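PDB 6GNE: probable starch synthase 4, chloroplastic/amyloplastic from Arabidopsis thaliana, which is a probable starch synthase of the GT-B glycosyltransferase fold that binds adenosine-5'-diphosphate and a glycan in its pockets. Local coordinates for residues V12-A20 and L28-L39; K137-D146 and G164-H175. One frame throughout, in Å; residues are numbered along the deposited sequence.

Read from the N terminus, the chain forms strand 11-15, bends through a short loop and returns in helix 27-41; contact 1 closes that loop, with seven residues between its segments. After strand 45-51 and a run of further strands and a helix, the chain comes back beside its start as strand 141-145. Contact 2 then closes the helical excursion 146-160 by laying strand 169-174 parallel to 141-145. The two contacts follow in series, neither nested nor crossed. They meet in one sheet, where V13 probably hydrogen-bonds through its backbone to I141 and H143, while L28 packs on H175. Both reach AC1, contact 1 through the N-terminal part of its helix and contact 2 through D146 and H175.

Contact 1 (V12-A20 and L28-L39); sequences VVHIAAEMA and LGDVVAGLGKAL. With AC1 (4,6-dideoxy-4-{[(1S,4R,5S,6S)-4,5,6-trihydroxy-3-(hydroxymethyl)cyclohex-2-en-1-yl]amino}-alpha-D-glucopyranose), chain C; ADP (adenosine-5'-diphosphate), chain F.
H14 presents an imidazole edge to helix 28-39: its NE2 meets L39 CD1 at 3.7 Å near the ring plane, whereas L35 CD2 sits near CE1, neither over the face nor at the edge, with the two side chains at about a right angle. The other ring nitrogen, ND1, is hydrogen-bonded to H145 NE2 of the neighbouring strand, which helps to fix the ring's rotation. A16 CB rests on V32 CG2 (3.9 Å). M19 has CG anti to the backbone N (chi1 -171°), and its extended chain brings CE to 4.0 Å from A33 CB. Strand 12-15 and the helix run antiparallel at 173°, their axes 10.3 Å apart, as expected for the first strand and helix of a beta-alpha-beta unit, here in the Rossmann-like N-terminal domain of the GT-B fold. Beyond the strand, A20 N donates to G29 O at 2.8 Å, approaching from above the carbonyl plane. E18 lays CB against L28 CD2; its OE1 receives a weak hydrogen bond from G29 N (3.3 Å) and others from the amides of V25 and G26, and OE2 is hydrogen-bonded to Y112 OH. D30 OD2 accepts the ADP O3' hydroxyl at 2.8 Å, while OD1 forms a salt bridge with K24.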
# COMPACT_ATOMS: atom_id res chain seq x y z
N VAL A 12 -14.57 8.02 -13.08
CA VAL A 12 -13.18 7.73 -12.75
C VAL A 12 -12.93 6.23 -12.83
O VAL A 12 -13.56 5.46 -12.11
CB VAL A 12 -12.88 8.19 -11.32
CG1 VAL A 12 -11.42 8.00 -10.98
CG2 VAL A 12 -13.34 9.63 -11.11
N VAL A 13 -12.00 5.83 -13.69
CA VAL A 13 -11.57 4.43 -13.76
C VAL A 13 -10.16 4.24 -13.17
O VAL A 13 -9.24 4.97 -13.51
CB VAL A 13 -11.63 3.89 -15.19
CG1 VAL A 13 -11.23 2.41 -15.24
CG2 VAL A 13 -13.04 4.02 -15.72
N HIS A 14 -10.01 3.27 -12.27
CA HIS A 14 -8.70 2.92 -11.69
C HIS A 14 -8.26 1.61 -12.31
O HIS A 14 -8.99 0.64 -12.29
CB HIS A 14 -8.78 2.77 -10.17
CG HIS A 14 -8.93 4.05 -9.45
ND1 HIS A 14 -7.89 4.67 -8.80
CD2 HIS A 14 -10.00 4.87 -9.30
CE1 HIS A 14 -8.31 5.81 -8.28
NE2 HIS A 14 -9.60 5.95 -8.57
N ILE A 15 -7.05 1.60 -12.83
CA ILE A 15 -6.47 0.39 -13.38
C ILE A 15 -5.29 0.08 -12.47
O ILE A 15 -4.42 0.92 -12.29
CB ILE A 15 -6.00 0.60 -14.84
CG1 ILE A 15 -7.21 0.94 -15.73
CG2 ILE A 15 -5.26 -0.62 -15.38
CD1 ILE A 15 -6.83 1.53 -17.08
N ALA A 16 -5.27 -1.11 -11.89
CA ALA A 16 -4.22 -1.49 -10.94
C ALA A 16 -4.06 -2.98 -10.88
O ALA A 16 -4.95 -3.73 -11.32
CB ALA A 16 -4.58 -0.95 -9.57
N ALA A 17 -2.95 -3.41 -10.30
CA ALA A 17 -2.69 -4.84 -10.09
C ALA A 17 -3.27 -5.38 -8.80
O ALA A 17 -3.29 -6.59 -8.63
CB ALA A 17 -1.19 -5.10 -10.15
N GLU A 18 -3.74 -4.51 -7.91
CA GLU A 18 -4.33 -4.91 -6.63
C GLU A 18 -5.55 -4.09 -6.24
O GLU A 18 -5.69 -2.92 -6.61
CB GLU A 18 -3.33 -4.71 -5.48
CG GLU A 18 -2.08 -5.55 -5.51
CD GLU A 18 -1.13 -5.14 -4.37
OE1 GLU A 18 -1.53 -5.19 -3.17
OE2 GLU A 18 0.02 -4.77 -4.67
N MET A 19 -6.40 -4.74 -5.45
CA MET A 19 -7.46 -4.08 -4.72
C MET A 19 -7.82 -4.93 -3.50
O MET A 19 -8.13 -6.12 -3.61
CB MET A 19 -8.69 -3.91 -5.59
CG MET A 19 -9.77 -3.02 -4.95
SD MET A 19 -11.35 -3.18 -5.77
CE MET A 19 -12.39 -2.41 -4.55
N ALA A 20 -7.78 -4.31 -2.34
CA ALA A 20 -8.14 -4.97 -1.10
C ALA A 20 -9.66 -5.14 -1.05
O ALA A 20 -10.37 -4.18 -1.40
CB ALA A 20 -7.64 -4.16 0.08
N LEU A 28 -0.77 -0.98 -1.54
CA LEU A 28 -1.31 -0.53 -2.82
C LEU A 28 -2.76 -0.97 -2.95
O LEU A 28 -3.64 -0.17 -3.18
CB LEU A 28 -0.50 -1.09 -4.00
CG LEU A 28 -0.88 -0.43 -5.34
CD1 LEU A 28 0.34 -0.08 -6.19
CD2 LEU A 28 -1.80 -1.35 -6.11
N GLY A 29 -2.98 -2.26 -2.77
CA GLY A 29 -4.32 -2.79 -2.73
C GLY A 29 -5.24 -2.07 -1.76
O GLY A 29 -6.40 -1.90 -2.07
N ASP A 30 -4.73 -1.71 -0.57
CA ASP A 30 -5.54 -1.00 0.42
C ASP A 30 -5.98 0.36 -0.09
O ASP A 30 -7.14 0.76 0.08
CB ASP A 30 -4.77 -0.79 1.74
CG ASP A 30 -4.73 -2.02 2.61
OD1 ASP A 30 -5.41 -3.03 2.33
OD2 ASP A 30 -4.05 -1.97 3.64
N VAL A 31 -5.03 1.06 -0.71
CA VAL A 31 -5.24 2.39 -1.22
C VAL A 31 -6.25 2.44 -2.37
O VAL A 31 -7.12 3.31 -2.40
CB VAL A 31 -3.89 3.04 -1.63
CG1 VAL A 31 -4.10 4.35 -2.40
CG2 VAL A 31 -3.04 3.27 -0.36
N VAL A 32 -6.14 1.49 -3.29
CA VAL A 32 -7.04 1.48 -4.44
C VAL A 32 -8.47 1.40 -3.95
O VAL A 32 -9.29 2.18 -4.38
CB VAL A 32 -6.70 0.36 -5.45
CG1 VAL A 32 -7.79 0.21 -6.50
CG2 VAL A 32 -5.38 0.68 -6.11
N ALA A 33 -8.76 0.49 -3.02
CA ALA A 33 -10.10 0.35 -2.43
C ALA A 33 -10.52 1.58 -1.61
O ALA A 33 -11.63 2.11 -1.75
CB ALA A 33 -10.18 -0.91 -1.58
N GLY A 34 -9.61 2.06 -0.78
CA GLY A 34 -9.92 3.14 0.14
C GLY A 34 -10.19 4.47 -0.55
O GLY A 34 -11.19 5.13 -0.24
N LEU A 35 -9.31 4.85 -1.47
CA LEU A 35 -9.52 6.03 -2.30
C LEU A 35 -10.72 5.85 -3.22
O LEU A 35 -11.50 6.79 -3.38
CB LEU A 35 -8.29 6.35 -3.15
CG LEU A 35 -8.39 7.55 -4.09
CD1 LEU A 35 -8.76 8.83 -3.35
CD2 LEU A 35 -7.05 7.71 -4.78
N GLY A 36 -10.88 4.66 -3.79
CA GLY A 36 -12.05 4.32 -4.58
C GLY A 36 -13.36 4.62 -3.87
O GLY A 36 -14.23 5.30 -4.41
N LYS A 37 -13.49 4.12 -2.64
CA LYS A 37 -14.71 4.30 -1.87
C LYS A 37 -14.91 5.76 -1.47
O LYS A 37 -16.03 6.25 -1.54
CB LYS A 37 -14.77 3.41 -0.63
CG LYS A 37 -14.82 1.93 -0.99
CD LYS A 37 -14.28 1.00 0.12
CE LYS A 37 -15.33 0.71 1.18
NZ LYS A 37 -14.98 -0.44 2.04
N ALA A 38 -13.84 6.44 -1.07
CA ALA A 38 -13.94 7.86 -0.70
C ALA A 38 -14.47 8.68 -1.86
O ALA A 38 -15.33 9.52 -1.66
CB ALA A 38 -12.62 8.39 -0.22
N LEU A 39 -13.97 8.40 -3.07
CA LEU A 39 -14.44 9.06 -4.29
C LEU A 39 -15.90 8.73 -4.59
O LEU A 39 -16.70 9.62 -4.92
CB LEU A 39 -13.55 8.70 -5.49
CG LEU A 39 -12.11 9.22 -5.47
CD1 LEU A 39 -11.30 8.55 -6.56
CD2 LEU A 39 -11.99 10.72 -5.58
C1 AC1 C . 4.15 -3.47 -4.62
O2 AC1 C . 4.52 -1.61 -6.13
C2 AC1 C . 3.97 -1.97 -4.85
C4A AC1 C . 2.91 2.62 0.81
C3 AC1 C . 4.56 -1.14 -3.70
O3 AC1 C . 4.28 0.23 -3.98
C4 AC1 C . 3.95 -1.60 -2.37
N4A AC1 C . 4.38 -0.82 -1.19
C5 AC1 C . 4.28 -3.08 -2.24
O5 AC1 C . 3.67 -3.81 -3.31
C6 AC1 C . 3.75 -3.72 -0.97
C1B AC1 C . 4.13 0.62 -1.01
C2B AC1 C . 4.94 1.26 0.15
O2B AC1 C . 5.97 0.39 0.68
C3B AC1 C . 4.09 1.79 1.30
O3B AC1 C . 4.92 2.69 2.03
O4 AC1 C . 2.12 3.01 1.94
C5B AC1 C . 2.11 1.89 -0.21
C7B AC1 C . 2.65 0.94 -0.99
C6B AC1 C . 0.66 2.26 -0.43
O6B AC1 C . 0.55 3.61 -0.89
PB ADP F . 3.69 -2.06 2.28
O1B ADP F . 2.81 -1.49 1.21
O2B ADP F . 3.50 -3.51 2.60
O3B ADP F . 5.14 -1.74 2.03
PA ADP F . 1.91 -0.55 3.98
O1A ADP F . 2.00 -0.16 5.43
O2A ADP F . 1.62 0.58 3.03
O3A ADP F . 3.29 -1.30 3.65
O5' ADP F . 0.77 -1.67 3.75
C5' ADP F . 0.77 -2.91 4.44
C4' ADP F . -0.60 -3.60 4.51
O4' ADP F . -0.43 -5.03 4.44
C3' ADP F . -1.32 -3.38 5.82
O3' ADP F . -2.72 -3.51 5.60
C2' ADP F . -0.86 -4.53 6.68
O2' ADP F . -1.76 -4.84 7.73
C1' ADP F . -0.81 -5.64 5.67
N9 ADP F . 0.18 -6.69 5.98
C8 ADP F . 1.50 -6.64 5.81
N7 ADP F . 2.07 -7.82 6.16
C5 ADP F . 1.10 -8.65 6.57
C6 ADP F . 1.01 -10.05 7.09
N6 ADP F . 2.13 -10.79 7.24
N1 ADP F . -0.24 -10.52 7.40
C2 ADP F . -1.34 -9.74 7.25
N3 ADP F . -1.31 -8.48 6.80
C4 ADP F . -0.15 -7.89 6.45
O HOH W 1 0.60 -3.45 -2.24

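Contact 2 (K137-D146 and G164-H175); sequences KKPDIIHCHD and GLDSARICFTCH. With AC1 (4,6-dideoxy-4-{[(1S,4R,5S,6S)-4,5,6-trihydroxy-3-(hydroxymethyl)cyclohex-2-en-1-yl]amino}-alpha-D-glucopyranose), chain C.
H143 and C171, paired across parallel strands, form a closely packed, buried part of this contact: C171 SG stands over the centre of the imidazole, 3.5 Å from the ring centroid, and H145 NE2 lies over the opposite face toward the rim. A C171 chi1 of -175°, swinging SG away from the backbone N, sets the sulfur there. At the ring's edge, H143 NE2 and T173 OG1 share a nearly straight hydrogen bond of 2.7 Å; H143 ND1 is taken by Y494 and T173 OG1 also by T227, so both buried side chains have a further partner. On the other sheet face, C144 SG touches the edge of the F172 ring, 3.7 Å from CD1. The strands run 21° apart as parallel neighbours in the mixed sheet of the N-terminal GT-B domain, joined by backbone hydrogen bonds such as C171 N to I142 O (2.8 Å).

The opposite end is looser. S167 OG donates to P139 O (2.7 Å), but the NZ of exposed K138 makes a weak hydrogen bond to G164 O, in a poorly ordered loop where L165 leans on P139.

At the ligand end, D146 OD1 accepts H175 N through its syn lone pair (177°) and OD2 accepts AC1 O3 (2.9 Å). H175 NE2 and H145 ND1 share a hydrogen bond of 3.1 Å between ring edges, either being a possible donor, while H175 ND1 donates to AC1 O6B (2.7 Å). Both H175 ring nitrogens are therefore engaged: D146 anchors its backbone and H145 probably steadies the ring, with ND1 directed at AC1 O6B.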
# COMPACT_ATOMS: atom_id res chain seq x y z
N LYS A 137 -16.95 3.18 -23.24
CA LYS A 137 -16.89 3.95 -22.01
C LYS A 137 -16.10 5.23 -22.26
O LYS A 137 -15.10 5.22 -22.98
CB LYS A 137 -16.25 3.13 -20.88
CG LYS A 137 -17.06 1.93 -20.39
CD LYS A 137 -18.50 2.29 -20.05
CE LYS A 137 -19.10 1.29 -19.04
NZ LYS A 137 -20.57 1.42 -18.92
N LYS A 138 -16.55 6.33 -21.67
CA LYS A 138 -15.91 7.62 -21.85
C LYS A 138 -15.59 8.24 -20.50
O LYS A 138 -16.28 9.16 -20.06
CB LYS A 138 -16.81 8.55 -22.66
CG LYS A 138 -17.09 8.03 -24.06
CD LYS A 138 -17.45 9.15 -25.02
CE LYS A 138 -17.34 8.73 -26.48
NZ LYS A 138 -16.02 8.10 -26.81
N PRO A 139 -14.54 7.72 -19.82
CA PRO A 139 -14.17 8.27 -18.52
C PRO A 139 -13.52 9.66 -18.62
O PRO A 139 -12.82 9.96 -19.57
CB PRO A 139 -13.19 7.23 -17.95
CG PRO A 139 -12.64 6.54 -19.14
CD PRO A 139 -13.75 6.51 -20.15
N ASP A 140 -13.80 10.46 -17.60
CA ASP A 140 -13.17 11.75 -17.43
C ASP A 140 -11.74 11.59 -16.92
O ASP A 140 -10.88 12.39 -17.29
CB ASP A 140 -13.94 12.58 -16.41
CG ASP A 140 -15.40 12.81 -16.81
OD1 ASP A 140 -15.68 13.45 -17.86
OD2 ASP A 140 -16.28 12.37 -16.03
N ILE A 141 -11.51 10.59 -16.03
CA ILE A 141 -10.21 10.31 -15.39
C ILE A 141 -9.91 8.84 -15.50
O ILE A 141 -10.76 8.02 -15.20
CB ILE A 141 -10.21 10.63 -13.88
CG1 ILE A 141 -10.44 12.11 -13.61
CG2 ILE A 141 -8.91 10.16 -13.21
CD1 ILE A 141 -9.29 13.05 -14.00
N ILE A 142 -8.71 8.51 -15.93
CA ILE A 142 -8.17 7.16 -15.80
C ILE A 142 -6.97 7.32 -14.86
O ILE A 142 -6.02 8.11 -15.14
CB ILE A 142 -7.79 6.51 -17.17
CG1 ILE A 142 -9.04 6.31 -18.02
CG2 ILE A 142 -7.12 5.15 -16.97
CD1 ILE A 142 -8.77 6.02 -19.48
N HIS A 143 -7.04 6.60 -13.73
CA HIS A 143 -6.03 6.67 -12.70
C HIS A 143 -5.29 5.35 -12.66
O HIS A 143 -5.87 4.35 -12.33
CB HIS A 143 -6.71 6.99 -11.37
CG HIS A 143 -5.79 7.41 -10.28
ND1 HIS A 143 -6.21 8.12 -9.19
CD2 HIS A 143 -4.45 7.22 -10.11
CE1 HIS A 143 -5.19 8.33 -8.37
NE2 HIS A 143 -4.11 7.80 -8.91
N CYS A 144 -4.01 5.33 -13.00
CA CYS A 144 -3.23 4.10 -12.94
C CYS A 144 -2.21 4.08 -11.78
O CYS A 144 -1.85 5.12 -11.25
CB CYS A 144 -2.60 3.82 -14.31
SG CYS A 144 -1.47 5.07 -14.96
N HIS A 145 -1.77 2.89 -11.38
CA HIS A 145 -0.94 2.68 -10.16
C HIS A 145 0.34 1.87 -10.38
O HIS A 145 0.30 0.71 -10.82
CB HIS A 145 -1.79 2.03 -9.10
CG HIS A 145 -3.01 2.83 -8.77
ND1 HIS A 145 -3.05 3.70 -7.69
CD2 HIS A 145 -4.19 2.97 -9.41
CE1 HIS A 145 -4.23 4.29 -7.66
NE2 HIS A 145 -4.94 3.87 -8.70
N ASP A 146 1.49 2.49 -10.11
CA ASP A 146 2.81 1.81 -10.07
C ASP A 146 3.25 1.27 -11.42
O ASP A 146 2.54 1.44 -12.42
CB ASP A 146 2.87 0.75 -8.95
CG ASP A 146 3.29 1.32 -7.62
OD1 ASP A 146 3.06 2.52 -7.41
OD2 ASP A 146 3.88 0.63 -6.78
N GLY A 164 -10.85 7.27 -30.90
CA GLY A 164 -12.16 7.55 -30.29
C GLY A 164 -12.16 7.72 -28.77
O GLY A 164 -13.06 8.39 -28.26
N LEU A 165 -11.19 7.14 -28.07
CA LEU A 165 -11.06 7.27 -26.58
C LEU A 165 -10.10 8.47 -26.22
O LEU A 165 -8.92 8.27 -25.92
CB LEU A 165 -10.58 5.92 -25.95
CG LEU A 165 -11.10 5.25 -24.64
CD1 LEU A 165 -10.09 4.24 -24.11
CD2 LEU A 165 -11.50 6.24 -23.55
N ASP A 166 -10.63 9.70 -26.27
CA ASP A 166 -9.88 10.95 -25.99
C ASP A 166 -10.58 11.86 -24.92
O ASP A 166 -10.24 13.04 -24.75
CB ASP A 166 -9.63 11.73 -27.30
CG ASP A 166 -10.92 11.90 -28.15
OD1 ASP A 166 -11.26 10.99 -28.94
OD2 ASP A 166 -11.58 12.95 -28.03
N SER A 167 -11.52 11.26 -24.18
CA SER A 167 -12.29 11.94 -23.13
C SER A 167 -11.49 12.19 -21.81
O SER A 167 -11.77 13.15 -21.08
CB SER A 167 -13.57 11.12 -22.80
OG SER A 167 -13.29 9.83 -22.25
N ALA A 168 -10.50 11.34 -21.53
CA ALA A 168 -9.91 11.26 -20.20
C ALA A 168 -8.60 12.02 -20.03
O ALA A 168 -7.82 12.17 -20.95
CB ALA A 168 -9.70 9.80 -19.83
N ARG A 169 -8.41 12.49 -18.82
CA ARG A 169 -7.10 12.85 -18.27
C ARG A 169 -6.50 11.62 -17.57
O ARG A 169 -7.23 10.83 -16.97
CB ARG A 169 -7.26 13.92 -17.21
CG ARG A 169 -6.88 15.32 -17.60
CD ARG A 169 -7.89 15.99 -18.50
NE ARG A 169 -7.42 15.97 -19.87
CZ ARG A 169 -6.50 16.81 -20.37
NH1 ARG A 169 -5.89 17.70 -19.59
NH2 ARG A 169 -6.18 16.73 -21.68
N ILE A 170 -5.17 11.52 -17.61
CA ILE A 170 -4.45 10.41 -16.99
C ILE A 170 -3.82 10.86 -15.68
O ILE A 170 -3.12 11.89 -15.61
CB ILE A 170 -3.37 9.82 -17.94
CG1 ILE A 170 -3.96 9.49 -19.33
CG2 ILE A 170 -2.73 8.58 -17.34
CD1 ILE A 170 -5.21 8.64 -19.28
N CYS A 171 -4.10 10.10 -14.62
CA CYS A 171 -3.45 10.28 -13.33
C CYS A 171 -2.60 9.04 -13.08
O CYS A 171 -3.02 7.90 -13.33
CB CYS A 171 -4.49 10.46 -12.23
SG CYS A 171 -3.84 10.82 -10.56
N PHE A 172 -1.38 9.28 -12.61
CA PHE A 172 -0.48 8.19 -12.21
C PHE A 172 -0.03 8.36 -10.77
O PHE A 172 0.46 9.42 -10.40
CB PHE A 172 0.73 8.16 -13.13
CG PHE A 172 1.74 7.14 -12.72
CD1 PHE A 172 1.45 5.81 -12.79
CD2 PHE A 172 3.00 7.52 -12.29
CE1 PHE A 172 2.38 4.86 -12.43
CE2 PHE A 172 3.95 6.58 -11.94
CZ PHE A 172 3.62 5.24 -12.01
N THR A 173 -0.24 7.35 -9.96
CA THR A 173 0.30 7.34 -8.60
C THR A 173 1.45 6.31 -8.55
O THR A 173 1.24 5.15 -8.92
CB THR A 173 -0.80 7.03 -7.58
OG1 THR A 173 -1.78 8.07 -7.61
CG2 THR A 173 -0.25 6.91 -6.15
N CYS A 174 2.65 6.74 -8.15
CA CYS A 174 3.72 5.79 -7.74
C CYS A 174 3.76 5.67 -6.23
O CYS A 174 4.01 6.68 -5.52
CB CYS A 174 5.11 6.18 -8.27
SG CYS A 174 6.31 4.83 -8.05
N HIS A 175 3.50 4.45 -5.77
CA HIS A 175 3.44 4.11 -4.34
C HIS A 175 4.83 3.67 -3.77
O HIS A 175 5.01 3.54 -2.54
CB HIS A 175 2.45 2.97 -4.11
CG HIS A 175 1.05 3.28 -4.50
ND1 HIS A 175 0.04 3.38 -3.57
CD2 HIS A 175 0.46 3.42 -5.70
CE1 HIS A 175 -1.10 3.62 -4.19
NE2 HIS A 175 -0.87 3.65 -5.48
C1 AC1 C . 4.15 -3.47 -4.62
O2 AC1 C . 4.52 -1.61 -6.13
C2 AC1 C . 3.97 -1.97 -4.85
C4A AC1 C . 2.91 2.62 0.81
C3 AC1 C . 4.56 -1.14 -3.70
O3 AC1 C . 4.28 0.23 -3.98
C4 AC1 C . 3.95 -1.60 -2.37
N4A AC1 C . 4.38 -0.82 -1.19
C5 AC1 C . 4.28 -3.08 -2.24
O5 AC1 C . 3.67 -3.81 -3.31
C6 AC1 C . 3.75 -3.72 -0.97
C1B AC1 C . 4.13 0.62 -1.01
C2B AC1 C . 4.94 1.26 0.15
O2B AC1 C . 5.97 0.39 0.68
C3B AC1 C . 4.09 1.79 1.30
O3B AC1 C . 4.92 2.69 2.03
O4 AC1 C . 2.12 3.01 1.94
C5B AC1 C . 2.11 1.89 -0.21
C7B AC1 C . 2.65 0.94 -0.99
C6B AC1 C . 0.66 2.26 -0.43
O6B AC1 C . 0.55 3.61 -0.89